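Local coordinates for protein pectate lyase (Bacillus subtilis, PDB 5AMV) that cleaves polygalacturonate by calcium-dependent elimination, releasing oligosaccharides with unsaturated galacturonosyl ends, at residues A[226-238]-A[257-269]. Sequence-based numbering, arbitrary orientation.
Sequences TDASNGANYITMS and KTSDDGKLKITLH. With CA (calcium ion), chain C.
Two successive coils of the right-handed parallel beta-helix of polysaccharide lyase family 1 meet here, I235–S238 pairing in register with I266–H269. The strand axes run 4.7 Å apart and 10° from parallel, joined by the backbone bonds T267 N to I235 O, M237 N to T267 O and H269 N to M237 O. Apolar side chains stack on one face: I235 and I266 lie side by side (CB to CG1 3.8 Å), and M237 runs its CB, CG and SD past L268 CD2. On the other face S238 CB sits over the H269 ring, 3.7 Å from its centroid.

At the corner before the strands N233 does the work of a backbone carbonyl. Its OD1 takes K265 N in the carbonyl plane at 2.9 Å, while a water links ND2 to G262 O. Replacing N233 with alanine would remove both ends of this link, and K265 N would probably be left without its acceptor and the water by G262 O less firmly held. K265 CD lies against Y234 CE1 (3.8 Å), and a bend at chi4 (57°) brings NZ to G262 O. Farther out, D260 OD1 accepts G231 N at 2.9 Å, and a water donates to D260 OD2 while accepting from N230 N.

D227, on strand 226-229, gives OD2 to the calcium ion (2.3 Å), a site completed by D184, D223 and waters. Inside the coil, F251 of strand 247-251 touches A228, M237, I266 and L268, and I188 of strand 186-189 meets A232, I235 and M237; strand 287-296 continues the stack beyond T267.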
# COMPACT_ATOMS: atom_id res chain seq x y z
N THR A 226 0.09 -0.57 -0.11
CA THR A 226 -1.18 -0.41 -0.82
C THR A 226 -1.65 1.03 -0.57
O THR A 226 -2.23 1.33 0.47
CB THR A 226 -2.25 -1.44 -0.35
OG1 THR A 226 -2.39 -1.37 1.09
CG2 THR A 226 -1.85 -2.89 -0.71
N ASP A 227 -1.40 1.89 -1.54
CA ASP A 227 -1.74 3.32 -1.40
C ASP A 227 -2.92 3.67 -2.31
O ASP A 227 -3.18 2.99 -3.34
CB ASP A 227 -0.53 4.20 -1.79
CG ASP A 227 0.58 4.15 -0.76
OD1 ASP A 227 0.38 3.65 0.39
OD2 ASP A 227 1.66 4.68 -1.10
N ALA A 228 -3.63 4.73 -1.96
CA ALA A 228 -4.78 5.20 -2.75
C ALA A 228 -4.80 6.72 -2.81
O ALA A 228 -4.67 7.36 -1.80
CB ALA A 228 -6.10 4.66 -2.19
N SER A 229 -4.91 7.27 -4.02
CA SER A 229 -4.83 8.71 -4.25
C SER A 229 -5.73 9.11 -5.41
O SER A 229 -6.31 8.26 -6.09
CB SER A 229 -3.39 9.13 -4.59
OG SER A 229 -2.49 8.75 -3.57
N ASN A 230 -5.84 10.41 -5.63
CA ASN A 230 -6.49 10.98 -6.81
C ASN A 230 -7.91 10.47 -7.11
O ASN A 230 -8.25 10.01 -8.22
CB ASN A 230 -5.54 10.88 -8.01
CG ASN A 230 -4.22 11.60 -7.75
OD1 ASN A 230 -4.18 12.62 -7.05
ND2 ASN A 230 -3.12 11.05 -8.28
N GLY A 231 -8.73 10.49 -6.06
CA GLY A 231 -10.14 10.18 -6.18
C GLY A 231 -10.44 8.70 -6.25
O GLY A 231 -11.57 8.31 -6.58
N ALA A 232 -9.43 7.86 -5.94
CA ALA A 232 -9.66 6.44 -5.78
C ALA A 232 -10.91 6.22 -4.91
O ALA A 232 -11.13 6.99 -3.97
CB ALA A 232 -8.42 5.78 -5.11
N ASN A 233 -11.72 5.21 -5.19
CA ASN A 233 -13.00 5.10 -4.46
C ASN A 233 -13.61 3.71 -4.59
O ASN A 233 -13.48 3.07 -5.64
CB ASN A 233 -14.01 6.14 -5.05
CG ASN A 233 -14.97 6.71 -4.03
OD1 ASN A 233 -14.81 6.59 -2.82
ND2 ASN A 233 -16.03 7.34 -4.55
N TYR A 234 -14.27 3.25 -3.53
CA TYR A 234 -15.01 1.98 -3.52
C TYR A 234 -14.05 0.82 -3.60
O TYR A 234 -13.92 0.14 -4.63
CB TYR A 234 -16.09 1.88 -4.61
CG TYR A 234 -17.05 3.04 -4.64
CD1 TYR A 234 -17.73 3.43 -3.46
CD2 TYR A 234 -17.30 3.74 -5.83
CE1 TYR A 234 -18.64 4.47 -3.48
CE2 TYR A 234 -18.21 4.84 -5.84
CZ TYR A 234 -18.85 5.16 -4.66
OH TYR A 234 -19.77 6.22 -4.65
N ILE A 235 -13.41 0.59 -2.45
CA ILE A 235 -12.30 -0.35 -2.38
C ILE A 235 -12.41 -1.16 -1.10
O ILE A 235 -12.68 -0.60 -0.03
CB ILE A 235 -10.97 0.44 -2.32
CG1 ILE A 235 -10.77 1.22 -3.63
CG2 ILE A 235 -9.74 -0.49 -2.04
CD1 ILE A 235 -9.84 2.44 -3.48
N THR A 236 -12.18 -2.46 -1.19
CA THR A 236 -12.12 -3.29 -0.00
C THR A 236 -10.75 -3.95 0.03
O THR A 236 -10.35 -4.53 -0.97
CB THR A 236 -13.21 -4.37 -0.03
OG1 THR A 236 -14.49 -3.71 0.05
CG2 THR A 236 -13.08 -5.35 1.16
N MET A 237 -10.04 -3.87 1.17
CA MET A 237 -8.78 -4.63 1.33
C MET A 237 -8.98 -5.52 2.56
O MET A 237 -9.16 -5.00 3.68
CB MET A 237 -7.59 -3.70 1.54
CG MET A 237 -7.48 -2.57 0.50
SD MET A 237 -5.87 -1.78 0.71
CE MET A 237 -6.15 -0.39 -0.40
N SER A 238 -8.98 -6.84 2.33
CA SER A 238 -9.32 -7.79 3.37
C SER A 238 -8.30 -8.90 3.46
O SER A 238 -7.74 -9.31 2.45
CB SER A 238 -10.73 -8.38 3.14
OG SER A 238 -10.86 -9.00 1.85
N LYS A 257 -5.50 18.35 -2.08
CA LYS A 257 -6.40 17.61 -2.96
C LYS A 257 -7.81 17.51 -2.37
O LYS A 257 -8.26 16.43 -2.02
CB LYS A 257 -5.80 16.23 -3.28
CG LYS A 257 -6.36 15.55 -4.54
CD LYS A 257 -5.61 16.02 -5.78
CE LYS A 257 -6.26 15.48 -7.04
NZ LYS A 257 -5.48 15.87 -8.26
N THR A 258 -8.54 18.65 -2.32
CA THR A 258 -9.87 18.69 -1.70
C THR A 258 -10.91 17.94 -2.53
O THR A 258 -11.97 17.58 -2.02
CB THR A 258 -10.33 20.13 -1.44
OG1 THR A 258 -10.25 20.88 -2.67
CG2 THR A 258 -9.42 20.78 -0.38
N SER A 259 -10.59 17.69 -3.80
CA SER A 259 -11.44 16.84 -4.64
C SER A 259 -11.52 15.39 -4.12
O SER A 259 -12.42 14.63 -4.51
CB SER A 259 -10.96 16.89 -6.10
OG SER A 259 -9.63 16.41 -6.24
N ASP A 260 -10.59 15.01 -3.21
CA ASP A 260 -10.69 13.72 -2.49
C ASP A 260 -11.84 13.66 -1.49
O ASP A 260 -12.26 12.58 -1.08
CB ASP A 260 -9.39 13.36 -1.79
CG ASP A 260 -8.32 12.81 -2.73
OD1 ASP A 260 -8.65 12.46 -3.91
OD2 ASP A 260 -7.15 12.75 -2.30
N ASP A 261 -12.36 14.82 -1.07
CA ASP A 261 -13.52 14.82 -0.21
C ASP A 261 -14.70 14.10 -0.93
O ASP A 261 -14.97 14.36 -2.11
CB ASP A 261 -13.89 16.27 0.18
CG ASP A 261 -15.02 16.34 1.20
OD1 ASP A 261 -15.09 15.48 2.10
OD2 ASP A 261 -15.91 17.25 1.11
N GLY A 262 -15.37 13.22 -0.20
CA GLY A 262 -16.41 12.35 -0.76
C GLY A 262 -15.91 11.09 -1.47
O GLY A 262 -16.72 10.28 -1.94
N LYS A 263 -14.60 10.94 -1.57
CA LYS A 263 -14.03 9.75 -2.23
C LYS A 263 -13.16 9.02 -1.21
O LYS A 263 -13.36 9.17 0.01
CB LYS A 263 -13.25 10.13 -3.47
CG LYS A 263 -14.11 11.03 -4.43
CD LYS A 263 -13.59 11.10 -5.83
CE LYS A 263 -14.65 11.63 -6.81
NZ LYS A 263 -14.69 13.13 -6.70
N LEU A 264 -12.26 8.15 -1.69
CA LEU A 264 -11.40 7.38 -0.77
C LEU A 264 -12.26 6.55 0.18
O LEU A 264 -11.94 6.38 1.34
CB LEU A 264 -10.40 8.30 -0.01
CG LEU A 264 -9.40 9.03 -0.93
CD1 LEU A 264 -8.60 10.12 -0.24
CD2 LEU A 264 -8.42 8.00 -1.60
N LYS A 265 -13.36 6.01 -0.33
CA LYS A 265 -14.22 5.12 0.42
C LYS A 265 -13.62 3.74 0.33
O LYS A 265 -13.72 3.05 -0.70
CB LYS A 265 -15.66 5.13 -0.10
CG LYS A 265 -16.34 6.47 0.21
CD LYS A 265 -17.74 6.45 -0.39
CE LYS A 265 -18.66 7.53 0.22
NZ LYS A 265 -18.11 8.92 0.11
N ILE A 266 -13.00 3.37 1.45
CA ILE A 266 -12.20 2.13 1.56
C ILE A 266 -12.58 1.40 2.84
O ILE A 266 -12.69 2.00 3.92
CB ILE A 266 -10.71 2.50 1.58
CG1 ILE A 266 -10.31 3.21 0.27
CG2 ILE A 266 -9.85 1.22 1.78
CD1 ILE A 266 -9.02 4.03 0.45
N THR A 267 -12.73 0.09 2.73
CA THR A 267 -12.92 -0.76 3.89
C THR A 267 -11.69 -1.63 4.09
O THR A 267 -11.28 -2.32 3.18
CB THR A 267 -14.16 -1.67 3.72
OG1 THR A 267 -15.31 -0.84 3.54
CG2 THR A 267 -14.40 -2.62 4.91
N LEU A 268 -11.12 -1.56 5.29
CA LEU A 268 -10.01 -2.44 5.65
C LEU A 268 -10.46 -3.40 6.72
O LEU A 268 -10.78 -2.97 7.83
CB LEU A 268 -8.82 -1.64 6.22
CG LEU A 268 -8.29 -0.51 5.33
CD1 LEU A 268 -7.08 0.11 5.99
CD2 LEU A 268 -7.86 -1.02 3.96
N HIS A 269 -10.47 -4.69 6.41
CA HIS A 269 -10.77 -5.63 7.49
C HIS A 269 -9.97 -6.91 7.47
O HIS A 269 -9.57 -7.37 6.43
CB HIS A 269 -12.31 -5.88 7.57
CG HIS A 269 -12.87 -6.76 6.48
ND1 HIS A 269 -12.88 -8.14 6.57
CD2 HIS A 269 -13.45 -6.45 5.29
CE1 HIS A 269 -13.43 -8.65 5.48
NE2 HIS A 269 -13.79 -7.65 4.69
CA CA C . 2.88 5.66 -2.84
O HOH W 1 -4.91 11.92 -3.37
O HOH W 2 -18.64 8.65 -3.28
O HOH W 3 2.67 7.52 -1.44
O HOH W 4 0.95 6.59 -3.74
O HOH W 5 4.09 6.20 -4.77